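Local coordinates for protein pullulanase (Klebsiella oxytoca, PDB 2YOC) that hydrolyses the alpha-1,6-glucosidic linkages of pullulan and related branched glucans as a secreted, calcium-binding glycosyl hydrolase, at residues 68-73 / 110-115. Numbering follows the deposited sequence.
Sequences WNNETC and CINVIV
Asn112 reaches from its strand into the turn formed by Trp68 to Cys73, a worked example of how one buried amide can organise an irregular loop. CB of Asn112 lies over one face of the Trp68 indole, 3.7 Å from the centroid of the five-membered ring, in a CH-pi contact displaced toward the rim. With chi1 at -59°, CG of Asn112 stands beside its own backbone N, and the carboxamide extends across the indole nearly parallel to it, the two planes 15° apart. CG and OD1 also brush CB of Cys73, and OD1 makes a weak hydrogen bond to NE of Arg128. At the other tip ND2 spends its hydrogens on two acceptors, both close to its amide plane: the backbone O of Trp68, 3.0 Å from ND2, and OD1 of Asn70, 3.1 Å from ND2. The first bond is fairly straight, with an N-H...O angle of 159°. The second meets Asn70 from above its carbonyl plane, the two amides being almost perpendicular. This leaves the axial approach to Asn70 OD1 for the backbone N of Cys73, 2.9 Å away, which closes an Asx motif across the turn. A covalent tie joins the same two segments: Cys73 SG and Cys110 SG form a disulfide at 2.0 Å, pinning the end of the turn to Cys110, next to Ile111. Farther along, CD1 of Ile114 packs obliquely against NE1 of Trp68. Within the pullulanase-associated domain, the turn thus continues from strand 63-68, outermost of the sheet within this chain, and is fastened to the central strand 110-117 of a three-stranded antiparallel sheet; strand 127-130 flanks the other side, while Asp82 and Trp83 of a second subunit pack against Trp68 and Ile114, respectively.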
loop_
_atom_site.group_PDB
_atom_site.type_symbol
_atom_site.label_atom_id
_atom_site.label_comp_id
_atom_site.label_asym_id
_atom_site.label_seq_id
_atom_site.Cartn_x
_atom_site.Cartn_y
_atom_site.Cartn_z
ATOM N N TRP B 68 -33.782 -32.449 -29.284
ATOM C CA TRP B 68 -32.756 -32.154 -30.295
ATOM C C TRP B 68 -31.981 -33.373 -30.779
ATOM O O TRP B 68 -31.641 -34.253 -29.987
ATOM C CB TRP B 68 -31.767 -31.104 -29.743
ATOM C CG TRP B 68 -31.157 -31.475 -28.416
ATOM C CD1 TRP B 68 -31.780 -31.522 -27.199
ATOM C CD2 TRP B 68 -29.806 -31.861 -28.188
ATOM N NE1 TRP B 68 -30.899 -31.936 -26.232
ATOM C CE2 TRP B 68 -29.674 -32.135 -26.807
ATOM C CE3 TRP B 68 -28.685 -31.995 -29.018
ATOM C CZ2 TRP B 68 -28.472 -32.558 -26.244
ATOM C CZ3 TRP B 68 -27.492 -32.400 -28.455
ATOM C CH2 TRP B 68 -27.391 -32.676 -27.086
ATOM N N ASN B 69 -31.648 -33.373 -32.078
ATOM C CA ASN B 69 -30.900 -34.425 -32.766
ATOM C C ASN B 69 -29.380 -34.168 -32.804
ATOM O O ASN B 69 -28.943 -33.089 -33.231
ATOM C CB ASN B 69 -31.435 -34.592 -34.204
ATOM C CG ASN B 69 -32.659 -35.459 -34.345
ATOM O OD1 ASN B 69 -32.804 -36.480 -33.683
ATOM N ND2 ASN B 69 -33.519 -35.125 -35.289
ATOM N N ASN B 70 -28.581 -35.175 -32.382
ATOM C CA ASN B 70 -27.114 -35.121 -32.409
ATOM C C ASN B 70 -26.498 -36.444 -32.890
ATOM O O ASN B 70 -27.214 -37.447 -32.970
ATOM C CB ASN B 70 -26.512 -34.591 -31.079
ATOM C CG ASN B 70 -26.239 -35.573 -29.946
ATOM O OD1 ASN B 70 -26.793 -36.676 -29.862
ATOM N ND2 ASN B 70 -25.403 -35.151 -29.001
ATOM N N GLU B 71 -25.177 -36.438 -33.205
ATOM C CA GLU B 71 -24.382 -37.581 -33.683
ATOM C C GLU B 71 -24.618 -38.868 -32.886
ATOM O O GLU B 71 -24.586 -39.948 -33.470
ATOM C CB GLU B 71 -22.874 -37.246 -33.730
ATOM C CG GLU B 71 -22.469 -35.831 -34.143
ATOM C CD GLU B 71 -23.081 -35.198 -35.384
ATOM O OE1 GLU B 71 -22.720 -35.611 -36.510
ATOM O OE2 GLU B 71 -23.884 -34.250 -35.226
ATOM N N THR B 72 -24.891 -38.740 -31.570
ATOM C CA THR B 72 -25.182 -39.847 -30.657
ATOM C C THR B 72 -26.675 -40.261 -30.745
ATOM O O THR B 72 -26.971 -41.336 -31.272
ATOM C CB THR B 72 -24.678 -39.522 -29.222
ATOM O OG1 THR B 72 -23.332 -39.038 -29.279
ATOM C CG2 THR B 72 -24.751 -40.726 -28.284
ATOM N N CYS B 73 -27.600 -39.403 -30.252
ATOM C CA CYS B 73 -29.049 -39.665 -30.233
ATOM C C CYS B 73 -29.819 -38.866 -31.303
ATOM O O CYS B 73 -30.255 -37.733 -31.060
ATOM C CB CYS B 73 -29.625 -39.448 -28.831
ATOM S SG CYS B 73 -28.993 -40.586 -27.558
ATOM N N CYS B 110 -31.595 -43.919 -29.851
ATOM C CA CYS B 110 -31.902 -43.117 -28.659
ATOM C C CYS B 110 -32.337 -41.678 -28.988
ATOM O O CYS B 110 -32.220 -41.246 -30.138
ATOM C CB CYS B 110 -30.733 -43.139 -27.674
ATOM S SG CYS B 110 -29.187 -42.467 -28.336
ATOM N N ILE B 111 -32.810 -40.931 -27.967
ATOM C CA ILE B 111 -33.273 -39.540 -28.081
ATOM C C ILE B 111 -32.702 -38.653 -26.955
ATOM O O ILE B 111 -32.478 -39.150 -25.845
ATOM C CB ILE B 111 -34.823 -39.474 -28.125
ATOM C CG1 ILE B 111 -35.456 -40.256 -26.943
ATOM C CG2 ILE B 111 -35.344 -39.970 -29.478
ATOM C CD1 ILE B 111 -36.928 -39.927 -26.576
ATOM N N ASN B 112 -32.479 -37.341 -27.239
ATOM C CA ASN B 112 -31.977 -36.360 -26.253
ATOM C C ASN B 112 -33.138 -35.531 -25.683
ATOM O O ASN B 112 -33.729 -34.716 -26.401
ATOM C CB ASN B 112 -30.927 -35.411 -26.859
ATOM C CG ASN B 112 -29.703 -36.062 -27.432
ATOM O OD1 ASN B 112 -28.816 -36.535 -26.709
ATOM N ND2 ASN B 112 -29.594 -36.011 -28.750
ATOM N N VAL B 113 -33.457 -35.738 -24.396
ATOM C CA VAL B 113 -34.536 -35.021 -23.711
ATOM C C VAL B 113 -33.990 -34.144 -22.574
ATOM O O VAL B 113 -33.228 -34.613 -21.726
ATOM C CB VAL B 113 -35.648 -35.967 -23.176
ATOM C CG1 VAL B 113 -36.936 -35.197 -22.887
ATOM C CG2 VAL B 113 -35.909 -37.128 -24.125
ATOM N N ILE B 114 -34.397 -32.873 -22.561
ATOM C CA ILE B 114 -34.086 -31.945 -21.483
ATOM C C ILE B 114 -35.444 -31.524 -20.980
ATOM O O ILE B 114 -36.200 -30.855 -21.690
ATOM C CB ILE B 114 -33.166 -30.749 -21.858
ATOM C CG1 ILE B 114 -31.752 -31.238 -22.253
ATOM C CG2 ILE B 114 -33.084 -29.760 -20.684
ATOM C CD1 ILE B 114 -30.963 -30.300 -23.133
ATOM N N VAL B 115 -35.781 -31.998 -19.791
ATOM C CA VAL B 115 -37.055 -31.714 -19.149
ATOM C C VAL B 115 -36.972 -30.326 -18.480
ATOM O O VAL B 115 -36.044 -30.070 -17.714
ATOM C CB VAL B 115 -37.421 -32.874 -18.189
ATOM C CG1 VAL B 115 -38.631 -32.533 -17.326
ATOM C CG2 VAL B 115 -37.653 -34.171 -18.967
#